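Local atomic coordinates of (S)-2-haloacid dehalogenase 4A (Burkholderia cepacia, PDB entry 2NO4), a protein that catalyses the hydrolytic dehalogenation of short-chain (S)-2-haloalkanoic acids, inverting the configuration to give (R)-2-hydroxyalkanoic acids. Residues B[32-37]-B[103-108]; B[85-88]-B[92-95]; B[150-155]-B[172-177]. All blocks are in the same frame, centred on the assembly; numbering follows the deposited sequence. Where two conformers were deposited one is given.

Contact 1 of 3, residues B[32-37]-B[103-108]; sequences VMRNAD and ELSAYP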
loop_
_atom_site.group_PDB
_atom_site.type_symbol
_atom_site.label_atom_id
_atom_site.label_comp_id
_atom_site.label_asym_id
_atom_site.label_seq_id
_atom_site.Cartn_x
_atom_site.Cartn_y
_atom_site.Cartn_z
ATOM N N VAL B 32 -9.778 -5.022 -16.761
ATOM C CA VAL B 32 -8.754 -5.136 -17.846
ATOM C C VAL B 32 -8.959 -6.383 -18.716
ATOM O O VAL B 32 -8.814 -6.271 -19.914
ATOM C CB VAL B 32 -7.234 -4.954 -17.359
ATOM C CG1 VAL B 32 -6.258 -4.943 -18.540
ATOM C CG2 VAL B 32 -7.053 -3.616 -16.596
ATOM N N MET B 33 -9.304 -7.537 -18.138
ATOM C CA MET B 33 -9.391 -8.794 -18.893
ATOM C C MET B 33 -10.350 -8.681 -20.073
ATOM O O MET B 33 -10.043 -9.125 -21.176
ATOM C CB MET B 33 -9.815 -9.924 -17.958
ATOM C CG MET B 33 -9.180 -11.302 -18.212
ATOM S SD MET B 33 -9.476 -12.406 -16.781
ATOM C CE MET B 33 -8.047 -12.041 -15.743
ATOM N N ARG B 34 -11.488 -8.045 -19.851
ATOM C CA ARG B 34 -12.469 -7.840 -20.897
ATOM C C ARG B 34 -12.035 -6.853 -21.991
ATOM O O ARG B 34 -12.649 -6.803 -23.042
ATOM C CB ARG B 34 -13.810 -7.449 -20.268
ATOM C CG ARG B 34 -14.338 -8.593 -19.351
ATOM C CD ARG B 34 -15.858 -8.568 -19.100
ATOM N NE ARG B 34 -16.281 -7.579 -18.100
ATOM C CZ ARG B 34 -16.743 -6.357 -18.377
ATOM N NH1 ARG B 34 -16.835 -5.944 -19.642
ATOM N NH2 ARG B 34 -17.106 -5.536 -17.380
ATOM N N ASN B 35 -10.973 -6.088 -21.743
ATOM C CA ASN B 35 -10.493 -5.064 -22.665
ATOM C C ASN B 35 -9.012 -5.279 -22.976
ATOM O O ASN B 35 -8.311 -4.353 -23.353
ATOM C CB ASN B 35 -10.674 -3.679 -22.044
ATOM C CG ASN B 35 -12.131 -3.309 -21.855
ATOM O OD1 ASN B 35 -12.777 -2.811 -22.785
ATOM N ND2 ASN B 35 -12.661 -3.538 -20.638
ATOM N N ALA B 36 -8.556 -6.513 -22.784
ATOM C CA ALA B 36 -7.148 -6.853 -22.903
ATOM C C ALA B 36 -6.612 -6.586 -24.329
ATOM O O ALA B 36 -5.511 -6.049 -24.494
ATOM C CB ALA B 36 -6.948 -8.299 -22.495
ATOM N N ASP B 37 -7.410 -6.913 -25.353
ATOM C CA ASP B 37 -7.030 -6.670 -26.774
ATOM C C ASP B 37 -6.786 -5.184 -27.074
ATOM O O ASP B 37 -5.871 -4.825 -27.801
ATOM C CB ASP B 37 -8.110 -7.217 -27.753
ATOM C CG ASP B 37 -8.259 -8.747 -27.710
ATOM O OD1 ASP B 37 -7.485 -9.450 -27.018
ATOM O OD2 ASP B 37 -9.168 -9.262 -28.402
ATOM N N GLU B 103 -19.080 -1.631 -13.620
ATOM C CA GLU B 103 -19.848 -2.868 -13.648
ATOM C C GLU B 103 -18.991 -4.151 -13.670
ATOM O O GLU B 103 -19.131 -5.022 -14.544
ATOM C CB GLU B 103 -20.862 -2.807 -14.787
ATOM C CG GLU B 103 -21.781 -1.561 -14.597
ATOM C CD GLU B 103 -23.019 -1.520 -15.490
ATOM O OE1 GLU B 103 -23.160 -2.374 -16.423
ATOM O OE2 GLU B 103 -23.858 -0.617 -15.223
ATOM N N LEU B 104 -18.099 -4.245 -12.682
ATOM C CA LEU B 104 -17.252 -5.437 -12.471
ATOM C C LEU B 104 -18.076 -6.701 -12.323
ATOM O O LEU B 104 -19.063 -6.706 -11.587
ATOM C CB LEU B 104 -16.442 -5.294 -11.178
ATOM C CG LEU B 104 -15.131 -4.576 -11.061
ATOM C CD1 LEU B 104 -14.518 -5.058 -9.751
ATOM C CD2 LEU B 104 -14.143 -4.820 -12.251
ATOM N N SER B 105 -17.636 -7.761 -13.005
ATOM C CA SER B 105 -18.182 -9.116 -12.882
ATOM C C SER B 105 -18.133 -9.617 -11.450
ATOM O O SER B 105 -17.107 -9.449 -10.749
ATOM C CB SER B 105 -17.336 -10.097 -13.710
ATOM O OG SER B 105 -17.231 -9.661 -15.041
ATOM N N ALA B 106 -19.229 -10.251 -11.043
ATOM C CA ALA B 106 -19.265 -11.040 -9.815
ATOM C C ALA B 106 -18.547 -12.355 -10.066
ATOM O O ALA B 106 -18.610 -12.907 -11.178
ATOM C CB ALA B 106 -20.694 -11.302 -9.378
ATOM N N TYR B 107 -17.873 -12.855 -9.029
ATOM C CA TYR B 107 -17.413 -14.236 -9.037
ATOM C C TYR B 107 -18.604 -15.176 -9.192
ATOM O O TYR B 107 -19.697 -14.871 -8.719
ATOM C CB TYR B 107 -16.584 -14.573 -7.770
ATOM C CG TYR B 107 -15.197 -14.027 -7.856
ATOM C CD1 TYR B 107 -14.187 -14.718 -8.562
ATOM C CD2 TYR B 107 -14.890 -12.788 -7.286
ATOM C CE1 TYR B 107 -12.906 -14.194 -8.662
ATOM C CE2 TYR B 107 -13.626 -12.273 -7.384
ATOM C CZ TYR B 107 -12.644 -12.984 -8.075
ATOM O OH TYR B 107 -11.389 -12.450 -8.164
ATOM N N PRO B 108 -18.391 -16.329 -9.844
ATOM C CA PRO B 108 -19.539 -17.161 -10.286
ATOM C C PRO B 108 -20.457 -17.670 -9.149
ATOM O O PRO B 108 -21.659 -17.775 -9.349
ATOM C CB PRO B 108 -18.879 -18.329 -11.067
ATOM C CG PRO B 108 -17.438 -18.346 -10.664
ATOM C CD PRO B 108 -17.085 -16.906 -10.205
#
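The guanidinium of Arg-34 is the flat group of this contact, and both of its partners, the hydroxyl of Ser-105 and the backbone carbonyl of Glu-103, meet it obliquely, squarely over neither face nor edge. NH2 lies 3.5 Å from O of Glu-103, and NE stands 3.8 Å from OG of Ser-105, so the approach is a loose polar one at the surface rather than a set of formed bonds. A bend at chi3 (-79°) turns the end of the Arg-34 chain toward these oxygens. Arginine suits the place because its long arm spans a wide gap: the nearest CA atoms, those of Arg-34 and Ser-105, are 9.9 Å apart. The carboxylate of Glu-103 may add a weak long-range attraction, its OE1 being 6.9 Å from NH2 of Arg-34. Arg-34 sits in a type I beta turn running from Met-33 to Ala-36, beside Ala-100 of helix 90-102. Leu-104, between Glu-103 and Ser-105 in sequence, is buried against Ser-30, Ala-31 and the substrate-binding residue Tyr-22. The contact thus joins the turn between two short helices to the segment leading out of helix 90-102, where the helical cap of this haloacid dehalogenase returns to its Rossmann-like core.

Contact 2 of 3, residues B[85-88]-B[92-95]; sequences YHLE and GLKD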
loop_
_atom_site.group_PDB
_atom_site.type_symbol
_atom_site.label_atom_id
_atom_site.label_comp_id
_atom_site.label_asym_id
_atom_site.label_seq_id
_atom_site.Cartn_x
_atom_site.Cartn_y
_atom_site.Cartn_z
ATOM N N TYR B 85 2.713 2.889 -18.495
ATOM C CA TYR B 85 2.862 1.969 -19.635
ATOM C C TYR B 85 2.941 2.661 -20.998
ATOM O O TYR B 85 3.005 1.985 -22.059
ATOM C CB TYR B 85 1.864 0.784 -19.554
ATOM C CG TYR B 85 2.337 -0.170 -18.477
ATOM C CD1 TYR B 85 1.893 -0.043 -17.143
ATOM C CD2 TYR B 85 3.332 -1.120 -18.767
ATOM C CE1 TYR B 85 2.389 -0.868 -16.139
ATOM C CE2 TYR B 85 3.820 -1.968 -17.789
ATOM C CZ TYR B 85 3.368 -1.837 -16.485
ATOM O OH TYR B 85 3.914 -2.659 -15.542
ATOM N N HIS B 86 2.918 4.004 -20.947
ATOM C CA HIS B 86 2.998 4.913 -22.121
ATOM C C HIS B 86 1.995 4.470 -23.195
ATOM O O HIS B 86 2.343 4.323 -24.375
ATOM C CB HIS B 86 4.407 4.907 -22.745
ATOM C CG HIS B 86 5.443 5.682 -21.997
ATOM N ND1 HIS B 86 5.407 5.888 -20.629
ATOM C CD2 HIS B 86 6.597 6.247 -22.423
ATOM C CE1 HIS B 86 6.463 6.590 -20.261
ATOM N NE2 HIS B 86 7.207 6.809 -21.325
ATOM N N LEU B 87 0.752 4.227 -22.798
ATOM C CA LEU B 87 -0.187 3.600 -23.733
ATOM C C LEU B 87 -0.705 4.597 -24.779
ATOM O O LEU B 87 -0.868 5.771 -24.487
ATOM C CB LEU B 87 -1.305 2.891 -22.983
ATOM C CG LEU B 87 -0.821 1.497 -22.522
ATOM C CD1 LEU B 87 -1.674 0.977 -21.415
ATOM C CD2 LEU B 87 -0.853 0.522 -23.685
ATOM N N GLU B 88 -0.893 4.134 -26.017
ATOM C CA GLU B 88 -1.638 4.907 -27.004
ATOM C C GLU B 88 -3.137 5.010 -26.615
ATOM O O GLU B 88 -3.723 4.060 -26.079
ATOM C CB GLU B 88 -1.492 4.266 -28.383
ATOM C CG GLU B 88 -2.375 4.892 -29.433
ATOM C CD GLU B 88 -2.262 4.217 -30.797
ATOM O OE1 GLU B 88 -2.655 4.863 -31.804
ATOM O OE2 GLU B 88 -1.791 3.053 -30.878
ATOM N N GLY B 92 -9.415 7.208 -24.563
ATOM C CA GLY B 92 -10.404 6.176 -24.924
ATOM C C GLY B 92 -10.362 4.943 -24.018
ATOM O O GLY B 92 -11.392 4.433 -23.557
ATOM N N LEU B 93 -9.143 4.487 -23.757
ATOM C CA LEU B 93 -8.874 3.382 -22.853
ATOM C C LEU B 93 -9.356 3.662 -21.427
ATOM O O LEU B 93 -10.025 2.811 -20.818
ATOM C CB LEU B 93 -7.359 3.098 -22.883
ATOM C CG LEU B 93 -6.780 1.733 -23.169
ATOM C CD1 LEU B 93 -7.643 0.820 -24.074
ATOM C CD2 LEU B 93 -5.331 1.912 -23.686
ATOM N N LYS B 94 -9.056 4.860 -20.911
ATOM C CA LYS B 94 -9.521 5.266 -19.575
ATOM C C LYS B 94 -11.049 5.169 -19.433
ATOM O O LYS B 94 -11.549 4.571 -18.468
ATOM C CB LYS B 94 -9.032 6.665 -19.216
ATOM C CG LYS B 94 -9.274 7.049 -17.777
ATOM C CD LYS B 94 -8.604 8.376 -17.473
ATOM C CE LYS B 94 -9.163 8.924 -16.189
ATOM N NZ LYS B 94 -8.479 10.182 -15.756
ATOM N N ASP B 95 -11.771 5.751 -20.387
ATOM C CA ASP B 95 -13.238 5.684 -20.406
ATOM C C ASP B 95 -13.731 4.248 -20.401
ATOM O O ASP B 95 -14.600 3.896 -19.615
ATOM C CB ASP B 95 -13.802 6.425 -21.636
ATOM C CG ASP B 95 -13.539 7.946 -21.604
ATOM O OD1 ASP B 95 -13.258 8.520 -20.518
ATOM O OD2 ASP B 95 -13.617 8.589 -22.690
#
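Leu-93 reaches from helix 90-102 back to the loop that precedes it, its CB directed at residues 85-88. From CB the chain passes through CG to two methyls, and CD2 is the one that does the touching. It lies 3.6 Å from the backbone O of Glu-88 and 4.2 Å from CB of Leu-87, so one methyl meets a carbonyl and an aliphatic carbon. A chi1 of -126°, off the staggered positions, is the setting at which CD2 of Leu-93 meets the loop. Elsewhere the Leu-93 side chain packs on Glu-38. Leucine fits here because a buried, branched apolar group can fill the angle between a helix and its incoming loop. Leu-87, less fully buried, is apolar for a similar reason: its side chain also touches Val-39, Leu-46 and Leu-82. The CB of exposed Glu-88 points away from the helix, and the residue takes part through its backbone O. Just before them, His-86 has the positive phi that ends helix 70-84 in a Schellman motif. The whole is a short connection between consecutive helices, 70-84 and 90-102, of the helical cap, with the second helix folding a leucine back on the linker.

Contact 3 of 3, residues B[150-155]-B[172-177]; sequences SCLSAD and DRLGVN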
loop_
_atom_site.group_PDB
_atom_site.type_symbol
_atom_site.label_atom_id
_atom_site.label_comp_id
_atom_site.label_asym_id
_atom_site.label_seq_id
_atom_site.Cartn_x
_atom_site.Cartn_y
_atom_site.Cartn_z
ATOM N N SER B 150 -27.742 -5.009 3.534
ATOM C CA SER B 150 -27.118 -3.731 3.805
ATOM C C SER B 150 -25.781 -3.625 3.056
ATOM O O SER B 150 -25.091 -4.615 2.820
ATOM C CB SER B 150 -26.937 -3.557 5.320
ATOM O OG SER B 150 -26.107 -2.453 5.637
ATOM N N CYS B 151 -25.451 -2.407 2.652
ATOM C CA CYS B 151 -24.210 -2.148 1.965
ATOM C C CYS B 151 -23.613 -0.926 2.635
ATOM O O CYS B 151 -24.138 0.202 2.524
ATOM C CB CYS B 151 -24.476 -1.924 0.477
ATOM S SG CYS B 151 -22.978 -1.661 -0.515
ATOM N N LEU B 152 -22.511 -1.165 3.344
ATOM C CA LEU B 152 -21.824 -0.132 4.128
ATOM C C LEU B 152 -20.530 0.321 3.433
ATOM O O LEU B 152 -19.763 -0.497 2.916
ATOM C CB LEU B 152 -21.594 -0.641 5.541
ATOM C CG LEU B 152 -22.919 -1.016 6.219
ATOM C CD1 LEU B 152 -22.681 -1.683 7.544
ATOM C CD2 LEU B 152 -23.811 0.227 6.386
ATOM N N SER B 153 -20.318 1.635 3.398
ATOM C CA SER B 153 -19.222 2.228 2.643
ATOM C C SER B 153 -18.234 2.997 3.527
ATOM O O SER B 153 -18.652 3.658 4.496
ATOM C CB SER B 153 -19.772 3.149 1.568
ATOM O OG SER B 153 -18.689 3.769 0.891
ATOM N N ALA B 154 -16.942 2.933 3.177
ATOM C CA ALA B 154 -15.893 3.794 3.790
ATOM C C ALA B 154 -16.222 5.283 3.626
ATOM O O ALA B 154 -15.792 6.119 4.426
ATOM C CB ALA B 154 -14.532 3.528 3.138
ATOM N N ASP B 155 -16.929 5.594 2.542
ATOM C CA ASP B 155 -17.290 6.945 2.190
ATOM C C ASP B 155 -18.237 7.601 3.206
ATOM O O ASP B 155 -18.357 8.824 3.219
ATOM C CB ASP B 155 -17.908 7.005 0.791
ATOM C CG ASP B 155 -17.778 8.393 0.161
ATOM O OD1 ASP B 155 -16.672 8.989 0.183
ATOM O OD2 ASP B 155 -18.778 8.889 -0.385
ATOM N N ASP B 172 -21.920 -0.846 14.555
ATOM C CA ASP B 172 -22.898 0.221 14.829
ATOM C C ASP B 172 -24.122 0.178 13.917
ATOM O O ASP B 172 -25.263 0.160 14.404
ATOM C CB ASP B 172 -22.255 1.621 14.805
ATOM C CG ASP B 172 -21.187 1.806 15.877
ATOM O OD1 ASP B 172 -21.046 0.986 16.808
ATOM O OD2 ASP B 172 -20.444 2.785 15.781
ATOM N N ARG B 173 -23.914 0.180 12.607
ATOM C CA ARG B 173 -25.045 0.184 11.691
ATOM C C ARG B 173 -25.853 -1.115 11.729
ATOM O O ARG B 173 -27.074 -1.096 11.570
ATOM C CB ARG B 173 -24.602 0.467 10.269
ATOM C CG ARG B 173 -24.217 1.907 10.056
ATOM C CD ARG B 173 -25.408 2.858 10.327
ATOM N NE ARG B 173 -25.382 3.907 9.321
ATOM C CZ ARG B 173 -25.905 3.784 8.102
ATOM N NH1 ARG B 173 -26.564 2.666 7.734
ATOM N NH2 ARG B 173 -25.788 4.796 7.263
ATOM N N LEU B 174 -25.167 -2.244 11.905
ATOM C CA LEU B 174 -25.850 -3.540 11.854
ATOM C C LEU B 174 -26.418 -4.013 13.182
ATOM O O LEU B 174 -27.121 -5.027 13.217
ATOM C CB LEU B 174 -24.960 -4.628 11.228
ATOM C CG LEU B 174 -24.556 -4.356 9.758
ATOM C CD1 LEU B 174 -23.491 -5.362 9.334
ATOM C CD2 LEU B 174 -25.767 -4.384 8.808
ATOM N N GLY B 175 -26.101 -3.294 14.259
ATOM C CA GLY B 175 -26.580 -3.624 15.612
ATOM C C GLY B 175 -26.016 -4.927 16.127
ATOM O O GLY B 175 -26.725 -5.715 16.758
ATOM N N VAL B 176 -24.747 -5.193 15.814
ATOM C CA VAL B 176 -24.091 -6.424 16.250
ATOM C C VAL B 176 -22.782 -6.133 16.991
ATOM O O VAL B 176 -22.146 -5.083 16.785
ATOM C CB VAL B 176 -23.811 -7.423 15.041
ATOM C CG1 VAL B 176 -25.106 -7.937 14.407
ATOM C CG2 VAL B 176 -22.959 -6.731 13.946
ATOM N N ASN B 177 -22.376 -7.074 17.842
ATOM C CA ASN B 177 -21.050 -7.051 18.419
ATOM C C ASN B 177 -20.040 -7.690 17.473
ATOM O O ASN B 177 -20.421 -8.542 16.680
ATOM C CB ASN B 177 -21.037 -7.819 19.727
ATOM C CG ASN B 177 -21.976 -7.225 20.737
ATOM O OD1 ASN B 177 -22.142 -5.999 20.805
ATOM N ND2 ASN B 177 -22.617 -8.093 21.525
#
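Leu-152, on an outermost strand of the parallel Rossmann-like sheet, packs against the last turn of helix 164-174. The two belong to a beta-alpha-beta crossover, in which strand 150-153 is followed by the helix and then by strand 181-185. Both methyls of Leu-152 are engaged. CD1 lies 3.9 Å from CG of Leu-174, and CD2 comes equally close to NH1 of Arg-173. CB of Arg-173 faces the fork of the two methyls, about 4.0 Å from each of CD1 and CD2 of Leu-152, so the arginine meets the leucine with the base of its chain as well as its end. Bends at chi2 (-61°) and chi3 bring the Arg-173 guanidinium alongside CD2 of Leu-152, which approaches it obliquely. This residue suits an exposed margin: its aliphatic part shields the leucine while its charged end can face solvent.

Two residues earlier, on the same side of the strand, Ser-150 meets CD2 of Leu-174. That methyl rests 3.7 Å from OG of Ser-150 and almost as near its CB, the small serine leaving room for it. Cys-151, between them, points the other way and packs on Leu-135 and Leu-139 of helix 132-141, as strand alternation requires.

Farther out, backbone bonds from Ser-150 and Leu-152 to Ile-126, and from Leu-152 to Ser-128, hold the strand beside 123-128, which carries the substrate-binding Ser-128. Leu-174 also touches Ile-123 and Ala-125 of that neighbour, and Leu-152 reaches Phe-169 one turn back in the helix. Gly-175 ends the helix with positive phi, a conformation glycine adopts readily. At the other end of the strand, Ser-153 forms an ST turn: its OG accepts a hydrogen bond from the backbone N of Asp-155 (3.0 Å, 153° at the hydrogen).

How the contacts relate
Contact 2 lies within the helical cap, contact 1 where that cap rejoins the core, and contact 3 in the parallel sheet, on the opposite side of the chain's centre from the other two. Helix 90-102 relates the first two: contact 2 uses its early residues, and contact 1 uses the segment that follows it. Their centres are 17 Å apart, and contact 2 falls in sequence between the two halves of contact 1. Contact 3 comes later, with its centre about 28 Å from that of contact 1 and 37 Å from that of contact 2. Together they sample the two-part architecture of the enzyme, in which substrate-binding residues come from both parts, including Arg-51 on helix 43-63 and Ser-128 on strand 123-128.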